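Uncharacterized ABC transporter solute-binding protein yclQ (PDB 3GFV) captures petrobactin, with or without iron, and its precursor 3,4-dihydroxybenzoic acid as the solute-binding component of the YclNOPQ ABC transporter for ferric-petrobactin uptake. Local coordinates at residues I177-G182 / K247-N252; G182-F187 / E221-T226. All blocks are in the same frame, centred on the assembly; numbering follows the deposited sequence.

Contact 1 of 2, residues I177-G182 / K247-N252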
ATOM      1  N   ILE A 177      -2.361   1.509 -14.509  1.00 17.40           N
ATOM      2  CA  ILE A 177      -3.287   0.395 -14.810  1.00 16.54           C
ATOM      3  C   ILE A 177      -2.940  -0.825 -13.992  1.00 20.61           C
ATOM      4  O   ILE A 177      -1.789  -1.029 -13.627  1.00 19.94           O
ATOM      5  CB  ILE A 177      -3.318  -0.024 -16.285  1.00 19.20           C
ATOM      6  CG1 ILE A 177      -1.921  -0.441 -16.785  1.00 21.23           C
ATOM      7  CG2 ILE A 177      -3.961   1.089 -17.155  1.00 20.98           C
ATOM      8  CD1 ILE A 177      -1.901  -1.053 -18.161  1.00 24.51           C
HETATM    9  N   MSE A 178      -3.948  -1.658 -13.743  1.00 22.13           N
HETATM   10  CA  MSE A 178      -3.712  -2.960 -13.142  1.00 19.45           C
HETATM   11  C   MSE A 178      -4.231  -4.025 -14.100  1.00 22.47           C
HETATM   12  O   MSE A 178      -5.337  -3.896 -14.668  1.00 25.95           O
HETATM   13  CB  MSE A 178      -4.368  -3.066 -11.758  1.00 21.83           C
HETATM   14  CG  MSE A 178      -4.166  -4.422 -11.122  1.00 25.04           C
HETATM   15 SE   MSE A 178      -4.880  -4.383  -9.280  0.80 43.15          SE
HETATM   16  CE  MSE A 178      -6.720  -4.489  -9.772  1.00 26.06           C
ATOM     17  N   ALA A 179      -3.402  -5.034 -14.335  1.00 20.66           N
ATOM     18  CA  ALA A 179      -3.768  -6.175 -15.171  1.00 23.65           C
ATOM     19  C   ALA A 179      -4.205  -7.335 -14.291  1.00 25.76           C
ATOM     20  O   ALA A 179      -3.593  -7.607 -13.274  1.00 25.34           O
ATOM     21  CB  ALA A 179      -2.595  -6.593 -16.030  1.00 24.80           C
ATOM     22  N   ASN A 180      -5.256  -8.038 -14.708  1.00 22.84           N
ATOM     23  CA  ASN A 180      -5.770  -9.120 -13.902  1.00 25.30           C
ATOM     24  C   ASN A 180      -6.352 -10.150 -14.836  1.00 27.76           C
ATOM     25  O   ASN A 180      -7.466  -9.988 -15.354  1.00 28.48           O
ATOM     26  CB  ASN A 180      -6.811  -8.610 -12.913  1.00 26.81           C
ATOM     27  CG  ASN A 180      -7.336  -9.704 -12.009  1.00 37.99           C
ATOM     28  OD1 ASN A 180      -6.566 -10.461 -11.417  1.00 35.90           O
ATOM     29  ND2 ASN A 180      -8.655  -9.788 -11.895  1.00 44.82           N
ATOM     30  N   ASP A 181      -5.554 -11.179 -15.109  1.00 28.99           N
ATOM     31  CA  ASP A 181      -5.967 -12.236 -16.006  1.00 31.66           C
ATOM     32  C   ASP A 181      -6.391 -11.618 -17.331  1.00 34.20           C
ATOM     33  O   ASP A 181      -7.426 -11.979 -17.901  1.00 39.03           O
ATOM     34  CB  ASP A 181      -7.118 -13.009 -15.388  1.00 36.26           C
ATOM     35  CG  ASP A 181      -7.363 -14.340 -16.083  1.00 52.45           C
ATOM     36  OD1 ASP A 181      -6.512 -14.750 -16.909  1.00 54.96           O
ATOM     37  OD2 ASP A 181      -8.407 -14.972 -15.796  1.00 53.03           O
ATOM     38  N   GLY A 182      -5.599 -10.665 -17.803  1.00 33.40           N
ATOM     39  CA  GLY A 182      -5.828 -10.071 -19.108  1.00 36.50           C
ATOM     40  C   GLY A 182      -6.761  -8.874 -19.121  1.00 31.49           C
ATOM     41  O   GLY A 182      -6.754  -8.109 -20.090  1.00 36.37           O
ATOM     42  N   LYS A 247       2.462  -8.627 -20.035  1.00 37.10           N
ATOM     43  CA  LYS A 247       3.058  -8.613 -21.370  1.00 36.32           C
ATOM     44  C   LYS A 247       2.017  -8.657 -22.478  1.00 37.74           C
ATOM     45  O   LYS A 247       2.188  -8.041 -23.538  1.00 34.69           O
ATOM     46  CB  LYS A 247       4.042  -9.773 -21.536  1.00 48.67           C
ATOM     47  CG  LYS A 247       5.296  -9.644 -20.686  1.00 58.07           C
ATOM     48  CD  LYS A 247       6.351 -10.657 -21.114  1.00 64.58           C
ATOM     49  CE  LYS A 247       6.509 -10.672 -22.631  1.00 68.80           C
ATOM     50  NZ  LYS A 247       7.640 -11.533 -23.096  1.00 69.57           N
ATOM     51  N   GLN A 248       0.941  -9.395 -22.260  1.00 32.94           N
ATOM     52  CA  GLN A 248      -0.074  -9.467 -23.297  1.00 41.39           C
ATOM     53  C   GLN A 248      -0.715  -8.100 -23.429  1.00 35.31           C
ATOM     54  O   GLN A 248      -1.252  -7.771 -24.482  1.00 36.36           O
ATOM     55  CB  GLN A 248      -1.118 -10.550 -23.013  1.00 41.97           C
ATOM     56  CG  GLN A 248      -2.132 -10.225 -21.927  1.00 44.41           C
ATOM     57  CD  GLN A 248      -2.934 -11.458 -21.511  1.00 52.01           C
ATOM     58  OE1 GLN A 248      -4.154 -11.510 -21.690  1.00 56.66           O
ATOM     59  NE2 GLN A 248      -2.245 -12.462 -20.976  1.00 44.69           N
ATOM     60  N   VAL A 249      -0.662  -7.297 -22.362  1.00 30.34           N
ATOM     61  CA  VAL A 249      -1.199  -5.959 -22.489  1.00 31.60           C
ATOM     62  C   VAL A 249      -0.182  -5.039 -23.152  1.00 26.44           C
ATOM     63  O   VAL A 249      -0.463  -4.431 -24.170  1.00 28.70           O
ATOM     64  CB  VAL A 249      -1.612  -5.326 -21.149  1.00 31.36           C
ATOM     65  CG1 VAL A 249      -2.080  -3.870 -21.395  1.00 31.90           C
ATOM     66  CG2 VAL A 249      -2.706  -6.157 -20.466  1.00 34.73           C
ATOM     67  N   VAL A 250       1.003  -4.936 -22.571  1.00 26.87           N
ATOM     68  CA  VAL A 250       1.861  -3.809 -22.935  1.00 31.13           C
ATOM     69  C   VAL A 250       2.644  -4.067 -24.197  1.00 35.86           C
ATOM     70  O   VAL A 250       3.073  -3.136 -24.876  1.00 37.17           O
ATOM     71  CB  VAL A 250       2.821  -3.403 -21.806  1.00 37.45           C
ATOM     72  CG1 VAL A 250       2.031  -3.049 -20.550  1.00 32.15           C
ATOM     73  CG2 VAL A 250       3.811  -4.515 -21.547  1.00 44.55           C
ATOM     74  N   GLU A 251       2.822  -5.339 -24.523  1.00 34.32           N
ATOM     75  CA  GLU A 251       3.538  -5.691 -25.739  1.00 35.51           C
ATOM     76  C   GLU A 251       2.570  -6.030 -26.878  1.00 34.91           C
ATOM     77  O   GLU A 251       2.988  -6.431 -27.964  1.00 34.95           O
ATOM     78  CB  GLU A 251       4.560  -6.797 -25.439  1.00 39.77           C
ATOM     79  CG  GLU A 251       5.614  -6.291 -24.437  1.00 44.85           C
ATOM     80  CD  GLU A 251       6.567  -7.360 -23.959  1.00 56.63           C
ATOM     81  OE1 GLU A 251       6.737  -8.372 -24.673  1.00 57.05           O
ATOM     82  OE2 GLU A 251       7.155  -7.181 -22.867  1.00 53.12           O
ATOM     83  N   ASN A 252       1.277  -5.821 -26.636  1.00 28.60           N
ATOM     84  CA  ASN A 252       0.276  -6.012 -27.691  1.00 26.38           C
ATOM     85  C   ASN A 252       0.502  -5.061 -28.875  1.00 31.71           C
ATOM     86  O   ASN A 252       0.750  -3.868 -28.684  1.00 31.61           O
ATOM     87  CB  ASN A 252      -1.122  -5.765 -27.151  1.00 27.73           C
ATOM     88  CG  ASN A 252      -2.178  -6.295 -28.069  1.00 35.23           C
ATOM     89  OD1 ASN A 252      -2.464  -5.716 -29.126  1.00 35.69           O
ATOM     90  ND2 ASN A 252      -2.736  -7.440 -27.704  1.00 37.11           N
TER
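The exposed Gln248 lays its amide against the buried Gly182, while Val249 packs against Ile177 and Ala179 deeper in. From its CB the glutamine sets CG between the backbone N and the carbonyl carbon (chi1 75°), then runs extended towards the loop. CB and CG lie beyond touching distance of the glycine; CD comes to 4.0 Å from Gly182 CA, and OE1, the leading atom of the amide, rests 3.4 Å from that same CA. Gly182 suits the spot twice over: it adopts a positive phi of 89°, and a CB here would run into OE1. With Asp181 it forms a type I' turn, the tight bend of a two-residue beta hairpin joining strands 173-180 and 183-187 in the C-terminal half of this periplasmic binding protein fold; Gly182 N is hydrogen-bonded to Ser245 OG. One helical position further on, Val249 divides its two methyls between the strand's residues. Its CG1 lies 4.3 Å from Ile177 CD1, and its CG2 stands 4.5 Å from Ala179 CB. The small alanine lets the helix approach the strand near the hairpin end, whereas the longer isoleucine reaches out further down, beside Leu231 and Val233 of the neighbouring strand.

Contact 2 of 2, residues G182-F187 / E221-T226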
ATOM      1  N   GLY A 182      -5.599 -10.665 -17.803  1.00 33.40           N
ATOM      2  CA  GLY A 182      -5.828 -10.071 -19.108  1.00 36.50           C
ATOM      3  C   GLY A 182      -6.761  -8.874 -19.121  1.00 31.49           C
ATOM      4  O   GLY A 182      -6.754  -8.109 -20.090  1.00 36.37           O
ATOM      5  N   LYS A 183      -7.586  -8.720 -18.084  1.00 27.33           N
ATOM      6  CA  LYS A 183      -8.456  -7.547 -17.988  1.00 24.95           C
ATOM      7  C   LYS A 183      -7.666  -6.370 -17.399  1.00 25.42           C
ATOM      8  O   LYS A 183      -6.838  -6.544 -16.501  1.00 27.48           O
ATOM      9  CB  LYS A 183      -9.683  -7.821 -17.117  1.00 29.36           C
ATOM     10  CG  LYS A 183     -10.821  -8.605 -17.804  1.00 43.72           C
ATOM     11  CD  LYS A 183     -10.331  -9.411 -18.991  1.00 54.45           C
ATOM     12  CE  LYS A 183     -11.386 -10.405 -19.471  1.00 66.03           C
ATOM     13  NZ  LYS A 183     -10.770 -11.507 -20.267  1.00 71.18           N
ATOM     14  N   ILE A 184      -7.935  -5.175 -17.902  1.00 22.97           N
ATOM     15  CA  ILE A 184      -7.204  -3.990 -17.440  1.00 21.94           C
ATOM     16  C   ILE A 184      -8.145  -3.058 -16.699  1.00 25.09           C
ATOM     17  O   ILE A 184      -9.291  -2.887 -17.102  1.00 22.84           O
ATOM     18  CB  ILE A 184      -6.685  -3.207 -18.661  1.00 28.69           C
ATOM     19  CG1 ILE A 184      -5.910  -4.124 -19.599  1.00 42.08           C
ATOM     20  CG2 ILE A 184      -5.828  -2.029 -18.219  1.00 34.83           C
ATOM     21  CD1 ILE A 184      -5.793  -3.562 -21.014  1.00 45.37           C
ATOM     22  N   SER A 185      -7.679  -2.445 -15.616  1.00 20.93           N
ATOM     23  CA  SER A 185      -8.447  -1.389 -14.994  1.00 18.91           C
ATOM     24  C   SER A 185      -7.552  -0.184 -14.738  1.00 18.43           C
ATOM     25  O   SER A 185      -6.355  -0.340 -14.533  1.00 22.56           O
ATOM     26  CB  SER A 185      -9.112  -1.871 -13.713  1.00 25.92           C
ATOM     27  OG  SER A 185      -8.139  -2.435 -12.858  1.00 29.29           O
ATOM     28  N   ALA A 186      -8.147   1.004 -14.776  1.00 20.09           N
ATOM     29  CA  ALA A 186      -7.404   2.260 -14.679  1.00 16.98           C
ATOM     30  C   ALA A 186      -7.639   2.928 -13.346  1.00 22.70           C
ATOM     31  O   ALA A 186      -8.730   2.833 -12.786  1.00 21.87           O
ATOM     32  CB  ALA A 186      -7.818   3.218 -15.830  1.00 20.67           C
ATOM     33  N   PHE A 187      -6.614   3.645 -12.882  1.00 19.96           N
ATOM     34  CA  PHE A 187      -6.619   4.294 -11.592  1.00 20.10           C
ATOM     35  C   PHE A 187      -6.128   5.720 -11.762  1.00 19.53           C
ATOM     36  O   PHE A 187      -5.035   5.953 -12.310  1.00 22.88           O
ATOM     37  CB  PHE A 187      -5.677   3.535 -10.662  1.00 20.27           C
ATOM     38  CG  PHE A 187      -6.185   2.186 -10.274  1.00 19.88           C
ATOM     39  CD1 PHE A 187      -6.943   2.031  -9.114  1.00 22.80           C
ATOM     40  CD2 PHE A 187      -5.914   1.064 -11.063  1.00 22.18           C
ATOM     41  CE1 PHE A 187      -7.422   0.776  -8.746  1.00 24.62           C
ATOM     42  CE2 PHE A 187      -6.389  -0.191 -10.700  1.00 25.24           C
ATOM     43  CZ  PHE A 187      -7.137  -0.336  -9.540  1.00 23.48           C
ATOM     44  N   GLU A 221      -8.019  -0.177 -26.390  1.00 29.96           N
ATOM     45  CA  GLU A 221      -8.301   1.029 -27.147  1.00 34.89           C
ATOM     46  C   GLU A 221      -8.266   2.258 -26.247  1.00 26.00           C
ATOM     47  O   GLU A 221      -7.973   3.356 -26.711  1.00 25.90           O
ATOM     48  CB  GLU A 221      -9.664   0.954 -27.831  1.00 39.34           C
ATOM     49  CG  GLU A 221      -9.726   0.018 -29.030  1.00 49.96           C
ATOM     50  CD  GLU A 221     -10.110  -1.407 -28.652  1.00 56.12           C
ATOM     51  OE1 GLU A 221      -9.942  -1.779 -27.461  1.00 44.17           O
ATOM     52  OE2 GLU A 221     -10.589  -2.151 -29.549  1.00 57.40           O
ATOM     53  N   TYR A 222      -8.604   2.070 -24.973  1.00 25.28           N
ATOM     54  CA  TYR A 222      -8.532   3.162 -24.013  1.00 21.13           C
ATOM     55  C   TYR A 222      -7.082   3.620 -23.794  1.00 18.97           C
ATOM     56  O   TYR A 222      -6.812   4.805 -23.699  1.00 23.01           O
ATOM     57  CB  TYR A 222      -9.118   2.733 -22.660  1.00 22.54           C
ATOM     58  CG  TYR A 222      -8.886   3.759 -21.593  1.00 21.80           C
ATOM     59  CD1 TYR A 222      -9.709   4.875 -21.495  1.00 22.78           C
ATOM     60  CD2 TYR A 222      -7.833   3.638 -20.678  1.00 19.47           C
ATOM     61  CE1 TYR A 222      -9.493   5.846 -20.520  1.00 24.92           C
ATOM     62  CE2 TYR A 222      -7.616   4.597 -19.709  1.00 21.75           C
ATOM     63  CZ  TYR A 222      -8.441   5.690 -19.621  1.00 21.46           C
ATOM     64  OH  TYR A 222      -8.197   6.641 -18.647  1.00 25.21           O
ATOM     65  N   ILE A 223      -6.154   2.674 -23.723  1.00 18.34           N
ATOM     66  CA  ILE A 223      -4.742   3.036 -23.554  1.00 22.93           C
ATOM     67  C   ILE A 223      -4.256   3.839 -24.771  1.00 23.37           C
ATOM     68  O   ILE A 223      -3.584   4.859 -24.636  1.00 20.46           O
ATOM     69  CB  ILE A 223      -3.884   1.786 -23.336  1.00 23.48           C
ATOM     70  CG1 ILE A 223      -4.270   1.125 -22.006  1.00 23.88           C
ATOM     71  CG2 ILE A 223      -2.403   2.138 -23.304  1.00 23.26           C
ATOM     72  CD1 ILE A 223      -3.618  -0.220 -21.804  1.00 26.38           C
ATOM     73  N   SER A 224      -4.636   3.375 -25.952  1.00 21.22           N
ATOM     74  CA  SER A 224      -4.288   4.029 -27.206  1.00 19.52           C
ATOM     75  C   SER A 224      -4.887   5.429 -27.263  1.00 23.62           C
ATOM     76  O   SER A 224      -4.215   6.415 -27.607  1.00 22.63           O
ATOM     77  CB  SER A 224      -4.793   3.173 -28.372  1.00 22.78           C
ATOM     78  OG  SER A 224      -4.620   3.850 -29.606  1.00 27.46           O
ATOM     79  N   LYS A 225      -6.162   5.553 -26.934  1.00 21.63           N
ATOM     80  CA  LYS A 225      -6.741   6.888 -27.039  1.00 29.49           C
ATOM     81  C   LYS A 225      -6.203   7.856 -25.991  1.00 23.49           C
ATOM     82  O   LYS A 225      -6.151   9.058 -26.213  1.00 26.84           O
ATOM     83  CB  LYS A 225      -8.268   6.860 -27.072  1.00 38.05           C
ATOM     84  CG  LYS A 225      -8.946   6.914 -25.763  1.00 35.81           C
ATOM     85  CD  LYS A 225     -10.352   7.456 -25.944  1.00 37.44           C
ATOM     86  CE  LYS A 225     -11.160   7.315 -24.675  1.00 49.97           C
ATOM     87  NZ  LYS A 225     -12.551   7.835 -24.840  1.00 57.41           N
ATOM     88  N   THR A 226      -5.796   7.322 -24.839  1.00 18.29           N
ATOM     89  CA  THR A 226      -5.223   8.145 -23.785  1.00 19.80           C
ATOM     90  C   THR A 226      -3.789   8.548 -24.102  1.00 20.34           C
ATOM     91  O   THR A 226      -3.373   9.653 -23.751  1.00 21.43           O
ATOM     92  CB  THR A 226      -5.276   7.382 -22.460  1.00 22.04           C
ATOM     93  OG1 THR A 226      -6.650   7.098 -22.171  1.00 22.91           O
ATOM     94  CG2 THR A 226      -4.644   8.201 -21.328  1.00 26.38           C
TER
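Ile184 and Ile223 touch through the last atoms of their longer branches, with Ile184 CD1 4.1 Å from Ile223 CD1 and the two side chains crossing at about a right angle. Ile223 does not aim its CB at the strand; its CG1 lies beside its own backbone N (chi1 -65°), and the extended branch carries CD1 over to the strand. Both residues also lean on Val249 of helix 246-250, so branched hydrocarbon chains, with no polar group to satisfy, suit both of these buried positions. Two residues along the strand, Ala186 CB sits obliquely against the Tyr222 ring, 4.1 Å from Tyr222 CE2. A methyl is enough here, because the tyrosine supplies the bulk.

The ring is held at its hydroxyl and covered on one face. Its hydroxyl is hydrogen-bonded to Asp206 OD2, giving the polar tip of a largely apolar residue a partner. Over the centre of one face lies Thr226 OG1, which also donates to Tyr222 O at 2.8 Å. That carbonyl receives Thr226 N as well, the two donors arriving from opposite faces of its plane; the backbone bond is the ordinary helical one, and the OG1 bond fixes the threonine's rotation and holds its hydroxyl over the ring.

Away from the strand the character changes. Glu221 and Lys225 occupy the exposed side of the helix, where charged ends can be solvated, and Lys183 is likewise exposed on the strand. One apolar flank against a sheet and one charged flank outside marks helix 220-226 as an amphipathic surface helix, the connection of a beta-alpha-beta unit between strands 216-218 and 230-235 in an alpha-beta sandwich.

Contact 1 and contact 2 have centres about 9 Å apart and share Gly182, where strand 173-180 turns back into strand 183-187. These two strands are antiparallel neighbours in the mixed sheet of the C-terminal lobe. In chain order come the two strands, then the helix of contact 2, then that of contact 1, so the 182-187/221-226 pairing falls within the longer span closed by 177-182/247-252. Val249 CG1 packs 3.7 Å from Ile184 CD1, merging both contacts into one apolar layer. Helices 246-250 and 220-226 thus cover one face of the hairpin strands in this lobe of the siderophore-binding protein, with Val249 common to both packings.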